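Local atomic coordinates of actin-related protein 8 (Homo sapiens, PDB entry 4FO0), a protein that binds ATP with low basal ATPase activity, does not polymerise, and is proposed as a core component of the INO80 chromatin-remodelling complex. Residues R75-L79 with W289-R293; L274-Y278 with L478-A483; Y278-V283 with L361-F367. All blocks are in the same frame, centred on the assembly; numbering follows the deposited sequence.

Contact 1: R75-L79 with W289-R293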
loop_
_atom_site.group_PDB
_atom_site.type_symbol
_atom_site.label_atom_id
_atom_site.label_comp_id
_atom_site.label_asym_id
_atom_site.label_seq_id
_atom_site.Cartn_x
_atom_site.Cartn_y
_atom_site.Cartn_z
ATOM N N ARG A 75 -2.431 -2.404 -23.063
ATOM C CA ARG A 75 -3.375 -3.074 -22.182
ATOM C C ARG A 75 -3.795 -4.431 -22.780
ATOM O O ARG A 75 -3.654 -5.478 -22.138
ATOM C CB ARG A 75 -4.560 -2.131 -21.965
ATOM C CG ARG A 75 -5.540 -2.492 -20.882
ATOM C CD ARG A 75 -6.541 -1.344 -20.704
ATOM N NE ARG A 75 -5.887 -0.178 -20.118
ATOM C CZ ARG A 75 -5.821 1.026 -20.681
ATOM N NH1 ARG A 75 -6.398 1.240 -21.870
ATOM N NH2 ARG A 75 -5.179 2.016 -20.042
ATOM N N GLN A 76 -4.295 -4.404 -24.014
ATOM C CA GLN A 76 -4.602 -5.613 -24.787
ATOM C C GLN A 76 -3.511 -6.696 -24.755
ATOM O O GLN A 76 -3.774 -7.871 -24.475
ATOM C CB GLN A 76 -4.826 -5.233 -26.252
ATOM C CG GLN A 76 -6.089 -4.467 -26.510
ATOM C CD GLN A 76 -7.291 -5.219 -26.008
ATOM O OE1 GLN A 76 -7.245 -5.820 -24.934
ATOM N NE2 GLN A 76 -8.371 -5.212 -26.788
ATOM N N ASN A 77 -2.287 -6.299 -25.084
ATOM C CA ASN A 77 -1.209 -7.258 -25.217
ATOM C C ASN A 77 -0.827 -7.856 -23.881
ATOM O O ASN A 77 -0.475 -9.035 -23.799
ATOM C CB ASN A 77 -0.007 -6.630 -25.928
ATOM C CG ASN A 77 -0.348 -6.142 -27.343
ATOM O OD1 ASN A 77 -1.140 -6.760 -28.084
ATOM N ND2 ASN A 77 0.246 -5.016 -27.716
ATOM N N GLY A 78 -0.914 -7.041 -22.830
ATOM C CA GLY A 78 -0.692 -7.512 -21.473
ATOM C C GLY A 78 -1.723 -8.552 -21.061
ATOM O O GLY A 78 -1.394 -9.579 -20.450
ATOM N N LEU A 79 -2.981 -8.285 -21.394
ATOM C CA LEU A 79 -4.062 -9.176 -21.018
ATOM C C LEU A 79 -3.908 -10.511 -21.757
ATOM O O LEU A 79 -4.300 -11.566 -21.260
ATOM C CB LEU A 79 -5.403 -8.505 -21.304
ATOM C CG LEU A 79 -6.670 -9.252 -20.901
ATOM C CD1 LEU A 79 -6.699 -9.488 -19.407
ATOM C CD2 LEU A 79 -7.902 -8.488 -21.364
ATOM N N TRP A 289 -12.199 -2.180 -15.081
ATOM C CA TRP A 289 -12.227 -2.172 -16.551
ATOM C C TRP A 289 -12.669 -3.520 -17.099
ATOM O O TRP A 289 -13.470 -3.598 -18.044
ATOM C CB TRP A 289 -10.855 -1.801 -17.102
ATOM C CG TRP A 289 -10.596 -2.139 -18.556
ATOM C CD1 TRP A 289 -11.156 -1.549 -19.659
ATOM C CD2 TRP A 289 -9.682 -3.122 -19.058
ATOM N NE1 TRP A 289 -10.656 -2.117 -20.811
ATOM C CE2 TRP A 289 -9.748 -3.087 -20.463
ATOM C CE3 TRP A 289 -8.814 -4.036 -18.446
ATOM C CZ2 TRP A 289 -8.982 -3.933 -21.271
ATOM C CZ3 TRP A 289 -8.055 -4.871 -19.250
ATOM C CH2 TRP A 289 -8.143 -4.813 -20.648
ATOM N N LEU A 290 -12.182 -4.592 -16.485
ATOM C CA LEU A 290 -12.603 -5.924 -16.896
ATOM C C LEU A 290 -14.097 -6.103 -16.639
ATOM O O LEU A 290 -14.829 -6.572 -17.517
ATOM C CB LEU A 290 -11.784 -6.998 -16.182
ATOM C CG LEU A 290 -10.286 -6.963 -16.485
ATOM C CD1 LEU A 290 -9.470 -7.869 -15.542
ATOM C CD2 LEU A 290 -10.060 -7.340 -17.920
ATOM N N MET A 291 -14.552 -5.723 -15.445
ATOM C CA MET A 291 -15.971 -5.843 -15.097
ATOM C C MET A 291 -16.889 -5.033 -16.013
ATOM O O MET A 291 -17.994 -5.456 -16.320
ATOM C CB MET A 291 -16.225 -5.433 -13.658
ATOM C CG MET A 291 -15.676 -6.407 -12.642
ATOM S SD MET A 291 -16.185 -6.010 -10.939
ATOM C CE MET A 291 -15.589 -4.345 -10.691
ATOM N N GLN A 292 -16.455 -3.863 -16.448
ATOM C CA GLN A 292 -17.274 -3.128 -17.393
ATOM C C GLN A 292 -17.548 -3.979 -18.623
ATOM O O GLN A 292 -18.690 -4.082 -19.069
ATOM C CB GLN A 292 -16.598 -1.839 -17.794
ATOM C CG GLN A 292 -16.787 -0.725 -16.818
ATOM C CD GLN A 292 -16.081 0.526 -17.287
ATOM O OE1 GLN A 292 -14.848 0.582 -17.317
ATOM N NE2 GLN A 292 -16.856 1.529 -17.686
ATOM N N ARG A 293 -16.502 -4.601 -19.161
ATOM C CA ARG A 293 -16.661 -5.482 -20.310
ATOM C C ARG A 293 -17.649 -6.625 -20.034
ATOM O O ARG A 293 -18.306 -7.114 -20.940
ATOM C CB ARG A 293 -15.306 -6.025 -20.780
ATOM C CG ARG A 293 -14.377 -4.958 -21.322
ATOM C CD ARG A 293 -12.897 -5.278 -21.047
ATOM N NE ARG A 293 -12.294 -6.165 -22.045
ATOM C CZ ARG A 293 -12.206 -7.489 -21.932
ATOM N NH1 ARG A 293 -11.632 -8.193 -22.900
ATOM N NH2 ARG A 293 -12.684 -8.117 -20.858
#
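Arg75 lays its aliphatic chain across one face of the Trp289 indole, which is modelled in two conformers; what follows holds for one of them. With chi1 at -169° the chain runs extended to the ring, Arg75 CG sitting 3.5 Å from Trp289 CH2. Arg75 CD stands 3.6 Å from the centroid of the six-membered ring of Trp289, 13° off the normal, a CH-pi contact. A bend at chi3 lifts the guanidinium well above the five-membered ring, its plane 63° from the indole's, where any cation-pi attraction is weak; NH2 is hydrogen-bonded to the Leu66 carbonyl. An alanine here is likely to leave that face without the arginine methylenes and the Leu66 oxygen without this donor. The indole is sandwiched, Arg293 CD lying over the opposite face toward the rim. Gln76 OE1 reaches the ring edge, 4.5 Å from Trp289 CZ2. Helix 71-88 thus meets the C-terminal end of helix 280-293 within the actin fold, the axes of the short segments nearly perpendicular. One turn on, Leu79 and Trp289 point at one another, Leu79 CD2 meeting Trp289 CH2 obliquely at 3.8 Å. Leu79 CD2 also lies over one face of the Arg293 guanidinium, 4.0 Å from Arg293 NH1.

Contact 2: L274-Y278 with L478-A483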
loop_
_atom_site.group_PDB
_atom_site.type_symbol
_atom_site.label_atom_id
_atom_site.label_comp_id
_atom_site.label_asym_id
_atom_site.label_seq_id
_atom_site.Cartn_x
_atom_site.Cartn_y
_atom_site.Cartn_z
ATOM N N LEU A 274 14.533 -2.537 -5.354
ATOM C CA LEU A 274 13.689 -2.138 -6.479
ATOM C C LEU A 274 12.422 -1.520 -5.951
ATOM O O LEU A 274 11.834 -2.015 -4.986
ATOM C CB LEU A 274 13.292 -3.333 -7.328
ATOM C CG LEU A 274 14.335 -3.891 -8.287
ATOM C CD1 LEU A 274 14.174 -5.383 -8.382
ATOM C CD2 LEU A 274 14.157 -3.271 -9.649
ATOM N N CYS A 275 11.996 -0.434 -6.576
ATOM C CA CYS A 275 10.662 0.052 -6.329
ATOM C C CYS A 275 9.865 0.144 -7.628
ATOM O O CYS A 275 10.301 0.746 -8.606
ATOM C CB CYS A 275 10.661 1.370 -5.562
ATOM S SG CYS A 275 9.019 1.719 -4.859
ATOM N N LEU A 276 8.696 -0.484 -7.625
ATOM C CA LEU A 276 7.836 -0.501 -8.792
ATOM C C LEU A 276 6.653 0.397 -8.504
ATOM O O LEU A 276 6.091 0.353 -7.405
ATOM C CB LEU A 276 7.352 -1.918 -9.068
ATOM C CG LEU A 276 8.451 -2.965 -8.876
ATOM C CD1 LEU A 276 7.874 -4.380 -8.869
ATOM C CD2 LEU A 276 9.508 -2.810 -9.960
ATOM N N ALA A 277 6.287 1.203 -9.496
ATOM C CA ALA A 277 5.208 2.170 -9.365
ATOM C C ALA A 277 3.814 1.602 -9.654
ATOM O O ALA A 277 3.065 2.158 -10.457
ATOM C CB ALA A 277 5.468 3.374 -10.261
ATOM N N TYR A 278 3.460 0.510 -8.995
ATOM C CA TYR A 278 2.092 0.028 -9.071
ATOM C C TYR A 278 1.814 -0.818 -7.849
ATOM O O TYR A 278 2.749 -1.267 -7.197
ATOM C CB TYR A 278 1.866 -0.768 -10.345
ATOM C CG TYR A 278 2.712 -2.018 -10.426
ATOM C CD1 TYR A 278 3.910 -2.034 -11.151
ATOM C CD2 TYR A 278 2.319 -3.178 -9.783
ATOM C CE1 TYR A 278 4.677 -3.166 -11.228
ATOM C CE2 TYR A 278 3.085 -4.330 -9.853
ATOM C CZ TYR A 278 4.263 -4.321 -10.572
ATOM O OH TYR A 278 5.017 -5.474 -10.631
ATOM N N LEU A 478 7.891 -3.890 -14.647
ATOM C CA LEU A 478 8.481 -5.178 -14.373
ATOM C C LEU A 478 7.545 -5.973 -13.479
ATOM O O LEU A 478 7.139 -5.500 -12.419
ATOM C CB LEU A 478 9.818 -4.949 -13.662
ATOM C CG LEU A 478 10.725 -6.142 -13.473
ATOM C CD1 LEU A 478 11.140 -6.623 -14.835
ATOM C CD2 LEU A 478 11.915 -5.741 -12.644
ATOM N N GLY A 479 7.194 -7.179 -13.903
ATOM C CA GLY A 479 6.301 -8.011 -13.119
ATOM C C GLY A 479 6.876 -8.366 -11.758
ATOM O O GLY A 479 8.088 -8.421 -11.551
ATOM N N LEU A 480 5.989 -8.621 -10.815
ATOM C CA LEU A 480 6.398 -8.845 -9.443
ATOM C C LEU A 480 7.435 -9.985 -9.300
ATOM O O LEU A 480 8.453 -9.822 -8.635
ATOM C CB LEU A 480 5.154 -9.075 -8.594
ATOM C CG LEU A 480 5.355 -9.299 -7.104
ATOM C CD1 LEU A 480 6.200 -8.195 -6.534
ATOM C CD2 LEU A 480 4.000 -9.347 -6.428
ATOM N N ASP A 481 7.187 -11.119 -9.949
ATOM C CA ASP A 481 8.095 -12.266 -9.879
ATOM C C ASP A 481 9.476 -12.020 -10.516
ATOM O O ASP A 481 10.500 -12.398 -9.951
ATOM C CB ASP A 481 7.435 -13.519 -10.474
ATOM C CG ASP A 481 6.910 -13.306 -11.902
ATOM O OD1 ASP A 481 6.807 -12.146 -12.369
ATOM O OD2 ASP A 481 6.582 -14.318 -12.556
ATOM N N LYS A 482 9.495 -11.397 -11.691
ATOM C CA LYS A 482 10.736 -10.983 -12.331
ATOM C C LYS A 482 11.555 -10.047 -11.436
ATOM O O LYS A 482 12.781 -10.161 -11.365
ATOM C CB LYS A 482 10.434 -10.285 -13.659
ATOM C CG LYS A 482 9.767 -11.174 -14.670
ATOM C CD LYS A 482 9.498 -10.460 -15.991
ATOM C CE LYS A 482 8.623 -11.313 -16.918
ATOM N NZ LYS A 482 7.259 -11.594 -16.328
ATOM N N ALA A 483 10.871 -9.119 -10.769
ATOM C CA ALA A 483 11.520 -8.189 -9.857
ATOM C C ALA A 483 12.139 -8.919 -8.673
ATOM O O ALA A 483 13.271 -8.643 -8.277
ATOM C CB ALA A 483 10.531 -7.185 -9.361
#
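In the nucleotide-binding fold of the actin family, this contact packs the start of helix 480-489 against strand 274-276 of the six-stranded sheet. The strand's two leucines and Tyr278 all turn toward the 478-483 segment. Leu274 reaches over the first helical turn: its CD1 lies 3.4 Å from the carbonyl O of Ala483 and 4.2 Å from Ala483 CB. Leu276 fits between the turn and the residues leading into it, with CD1 at 3.9 Å from Ala483 CB and 3.8 Å from Leu478 O. Strand 258-264, next in the sheet, extends the floor beneath the helix, since Leu480 touches Thr258 and Ala483 touches Val260. Past the strand, Ala277 centres an inverse gamma turn that leads into Tyr278. With chi1 at 63°, CG of this tyrosine stands between the backbone N and the carbonyl carbon, and the ring extends to the loop before the helix. There Tyr278 OH donates a 2.8 Å hydrogen bond to Leu478 O. That oxygen lies at the ring edge, in its plane, and the C=O...OH angle is a bent 144°. Leu480 N is also near OH but not bonded to it; Gly479, the N-cap residue, lies between Leu478 and Leu480.

Contact 3: Y278-V283 with L361-F367. With ATP (adenosine-5'-triphosphate), chain C.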
loop_
_atom_site.group_PDB
_atom_site.type_symbol
_atom_site.label_atom_id
_atom_site.label_comp_id
_atom_site.label_asym_id
_atom_site.label_seq_id
_atom_site.Cartn_x
_atom_site.Cartn_y
_atom_site.Cartn_z
ATOM N N TYR A 278 3.460 0.510 -8.995
ATOM C CA TYR A 278 2.092 0.028 -9.071
ATOM C C TYR A 278 1.814 -0.818 -7.849
ATOM O O TYR A 278 2.749 -1.267 -7.197
ATOM C CB TYR A 278 1.866 -0.768 -10.345
ATOM C CG TYR A 278 2.712 -2.018 -10.426
ATOM C CD1 TYR A 278 3.910 -2.034 -11.151
ATOM C CD2 TYR A 278 2.319 -3.178 -9.783
ATOM C CE1 TYR A 278 4.677 -3.166 -11.228
ATOM C CE2 TYR A 278 3.085 -4.330 -9.853
ATOM C CZ TYR A 278 4.263 -4.321 -10.572
ATOM O OH TYR A 278 5.017 -5.474 -10.631
ATOM N N GLY A 279 0.530 -0.994 -7.533
ATOM C CA GLY A 279 0.099 -1.764 -6.376
ATOM C C GLY A 279 -1.391 -2.071 -6.418
ATOM O O GLY A 279 -2.000 -2.118 -7.489
ATOM N N GLY A 280 -1.991 -2.262 -5.247
ATOM C CA GLY A 280 -3.392 -2.642 -5.170
ATOM C C GLY A 280 -4.355 -1.790 -5.980
ATOM O O GLY A 280 -5.343 -2.292 -6.511
ATOM N N SER A 281 -4.076 -0.499 -6.077
ATOM C CA SER A 281 -5.019 0.425 -6.678
ATOM C C SER A 281 -5.100 0.162 -8.170
ATOM O O SER A 281 -6.189 0.148 -8.743
ATOM C CB SER A 281 -4.633 1.888 -6.397
ATOM O OG SER A 281 -3.400 2.222 -7.027
ATOM N N ASP A 282 -3.944 -0.055 -8.792
ATOM C CA ASP A 282 -3.885 -0.439 -10.206
ATOM C C ASP A 282 -4.677 -1.701 -10.509
ATOM O O ASP A 282 -5.390 -1.770 -11.508
ATOM C CB ASP A 282 -2.443 -0.609 -10.644
ATOM C CG ASP A 282 -1.613 0.620 -10.353
ATOM O OD1 ASP A 282 -1.720 1.591 -11.140
ATOM O OD2 ASP A 282 -0.873 0.618 -9.338
ATOM N N VAL A 283 -4.570 -2.694 -9.638
ATOM C CA VAL A 283 -5.432 -3.862 -9.735
ATOM C C VAL A 283 -6.914 -3.503 -9.637
ATOM O O VAL A 283 -7.745 -4.052 -10.351
ATOM C CB VAL A 283 -5.128 -4.845 -8.626
ATOM C CG1 VAL A 283 -6.072 -6.052 -8.730
ATOM C CG2 VAL A 283 -3.690 -5.262 -8.708
ATOM N N LEU A 361 -0.482 -7.890 -11.762
ATOM C CA LEU A 361 0.706 -7.627 -10.941
ATOM C C LEU A 361 1.934 -8.340 -11.500
ATOM O O LEU A 361 3.061 -7.915 -11.278
ATOM C CB LEU A 361 0.485 -8.038 -9.484
ATOM C CG LEU A 361 -0.493 -7.144 -8.731
ATOM C CD1 LEU A 361 -0.827 -7.756 -7.396
ATOM C CD2 LEU A 361 0.089 -5.734 -8.559
ATOM N N PHE A 362 1.711 -9.417 -12.245
ATOM C CA PHE A 362 2.807 -10.151 -12.852
ATOM C C PHE A 362 3.005 -9.793 -14.322
ATOM O O PHE A 362 4.063 -10.069 -14.904
ATOM C CB PHE A 362 2.591 -11.644 -12.653
ATOM C CG PHE A 362 2.444 -12.027 -11.209
ATOM C CD1 PHE A 362 3.528 -12.539 -10.494
ATOM C CD2 PHE A 362 1.226 -11.833 -10.546
ATOM C CE1 PHE A 362 3.393 -12.874 -9.148
ATOM C CE2 PHE A 362 1.084 -12.164 -9.195
ATOM C CZ PHE A 362 2.164 -12.686 -8.495
ATOM N N TYR A 363 1.984 -9.165 -14.903
ATOM C CA TYR A 363 2.038 -8.641 -16.270
ATOM C C TYR A 363 1.557 -7.189 -16.319
ATOM O O TYR A 363 0.555 -6.872 -16.957
ATOM C CB TYR A 363 1.228 -9.532 -17.220
ATOM C CG TYR A 363 1.737 -10.941 -17.212
ATOM C CD1 TYR A 363 2.769 -11.328 -18.057
ATOM C CD2 TYR A 363 1.224 -11.882 -16.323
ATOM C CE1 TYR A 363 3.259 -12.618 -18.026
ATOM C CE2 TYR A 363 1.706 -13.168 -16.284
ATOM C CZ TYR A 363 2.730 -13.534 -17.139
ATOM O OH TYR A 363 3.225 -14.821 -17.120
ATOM N N PRO A 364 2.289 -6.299 -15.641
ATOM C CA PRO A 364 1.879 -4.908 -15.429
ATOM C C PRO A 364 1.711 -4.066 -16.702
ATOM O O PRO A 364 1.226 -2.942 -16.621
ATOM C CB PRO A 364 2.998 -4.352 -14.536
ATOM C CG PRO A 364 4.133 -5.270 -14.727
ATOM C CD PRO A 364 3.540 -6.612 -14.933
ATOM N N ALA A 365 2.101 -4.574 -17.860
ATOM C CA ALA A 365 1.810 -3.844 -19.087
ATOM C C ALA A 365 0.293 -3.754 -19.234
ATOM O O ALA A 365 -0.236 -2.883 -19.921
ATOM C CB ALA A 365 2.416 -4.548 -20.275
ATOM N N THR A 366 -0.395 -4.682 -18.579
ATOM C CA THR A 366 -1.849 -4.779 -18.637
ATOM C C THR A 366 -2.499 -3.495 -18.146
ATOM O O THR A 366 -3.614 -3.154 -18.544
ATOM C CB THR A 366 -2.348 -5.964 -17.769
ATOM O OG1 THR A 366 -1.697 -7.163 -18.188
ATOM C CG2 THR A 366 -3.833 -6.160 -17.893
ATOM N N PHE A 367 -1.792 -2.784 -17.272
ATOM C CA PHE A 367 -2.284 -1.526 -16.709
ATOM C C PHE A 367 -2.407 -0.427 -17.741
ATOM O O PHE A 367 -3.131 0.541 -17.524
ATOM C CB PHE A 367 -1.415 -1.077 -15.529
ATOM C CG PHE A 367 -1.517 -1.986 -14.353
ATOM C CD1 PHE A 367 -2.733 -2.578 -14.036
ATOM C CD2 PHE A 367 -0.412 -2.295 -13.595
ATOM C CE1 PHE A 367 -2.841 -3.442 -12.955
ATOM C CE2 PHE A 367 -0.513 -3.156 -12.514
ATOM C CZ PHE A 367 -1.725 -3.729 -12.190
HETATM P PG ATP C . 1.826 2.126 -0.349
HETATM O O1G ATP C . 2.577 1.083 0.431
HETATM O O2G ATP C . 2.201 3.556 -0.041
HETATM O O3G ATP C . 1.689 1.856 -1.833
HETATM P PB ATP C . -0.204 1.630 1.670
HETATM O O1B ATP C . -1.333 2.594 1.914
HETATM O O2B ATP C . 0.907 1.375 2.679
HETATM O O3B ATP C . 0.327 2.002 0.199
HETATM P PA ATP C . -1.352 -0.919 2.245
HETATM O O1A ATP C . -2.334 -0.295 3.202
HETATM O O2A ATP C . -0.201 -1.765 2.725
HETATM O O3A ATP C . -0.854 0.225 1.245
HETATM O "O5'" ATP C . -2.203 -1.797 1.219
HETATM C "C5'" ATP C . -3.334 -1.186 0.620
HETATM C "C4'" ATP C . -3.816 -2.076 -0.498
HETATM O "O4'" ATP C . -4.125 -3.342 0.065
HETATM C "C3'" ATP C . -5.088 -1.567 -1.154
HETATM O "O3'" ATP C . -4.933 -1.576 -2.577
HETATM C "C2'" ATP C . -6.141 -2.564 -0.736
HETATM O "O2'" ATP C . -7.152 -2.748 -1.716
HETATM C "C1'" ATP C . -5.302 -3.807 -0.583
HETATM N N9 ATP C . -6.026 -4.841 0.170
HETATM C C8 ATP C . -6.403 -4.769 1.454
HETATM N N7 ATP C . -7.061 -5.894 1.822
HETATM C C5 ATP C . -7.104 -6.702 0.755
HETATM C C6 ATP C . -7.660 -8.032 0.463
HETATM N N6 ATP C . -8.304 -8.722 1.438
HETATM N N1 ATP C . -7.493 -8.518 -0.795
HETATM C C2 ATP C . -6.853 -7.829 -1.760
HETATM N N3 ATP C . -6.330 -6.601 -1.558
HETATM C C4 ATP C . -6.422 -6.001 -0.342
#
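Phe367 sets its ring flat against the side chain of Asp282. Asp282 CB lies over the ring centre, 3.6 Å from the Phe367 centroid and 11° off the normal, a CH-pi contact, and Phe367 CE1 comes within 3.4 Å of Asp282 O. The ring edge turns to Tyr278, whose CD2 is 3.9 Å from Phe367 CE2. The two aromatic planes are inclined at 53°, oblique rather than stacked. Pro364 covers one face of the tyrosine with CB, offset toward the rim, whereas Leu361 puts CD2 at the ring edge, 3.6 Å from Tyr278 CE2. Leu361 also crosses Val283 at about a right angle, its CG 3.7 Å from Val283 CG2, a methyl that stands anti to the carbonyl carbon. Asp282 OD2 accepts from Gly279 N at 2.8 Å through its anti lone pair, one half of a capping box, since the N-cap glycine has no side chain to return the bond. OD1 forms salt bridges with Arg285 and Arg63, which probably favour the carboxylate form. Gly280 CA passes 3.2 Å from ATP O3', leaving no room for a side chain: a paired-glycine helix start beside the ribose, consistent with the nucleotide pocket of the actin fold.

How the contacts relate
Contacts 2 and 3 have Tyr278 in common and their centres lie 9 Å apart, with strand 274-276 running on through it into helix 280-293. They are also joined through the backbone: Leu480 N is 3.0 Å from Leu361 O, a probable hydrogen bond. Helix 280-293 connects contact 3 at its N-terminal end to contact 1 at its C-terminal end, 11 Å between centres, and the two meet directly where Gly78 and Leu79 approach Thr366. Contacts 1 and 2 do not touch. Contact 3 alone includes residues of the ATP pocket, Gly280 and Ser281. Contact 2 comes near it, the Leu480 side chain about 4 Å from that of ATP-binding Val253; contact 1 lies away.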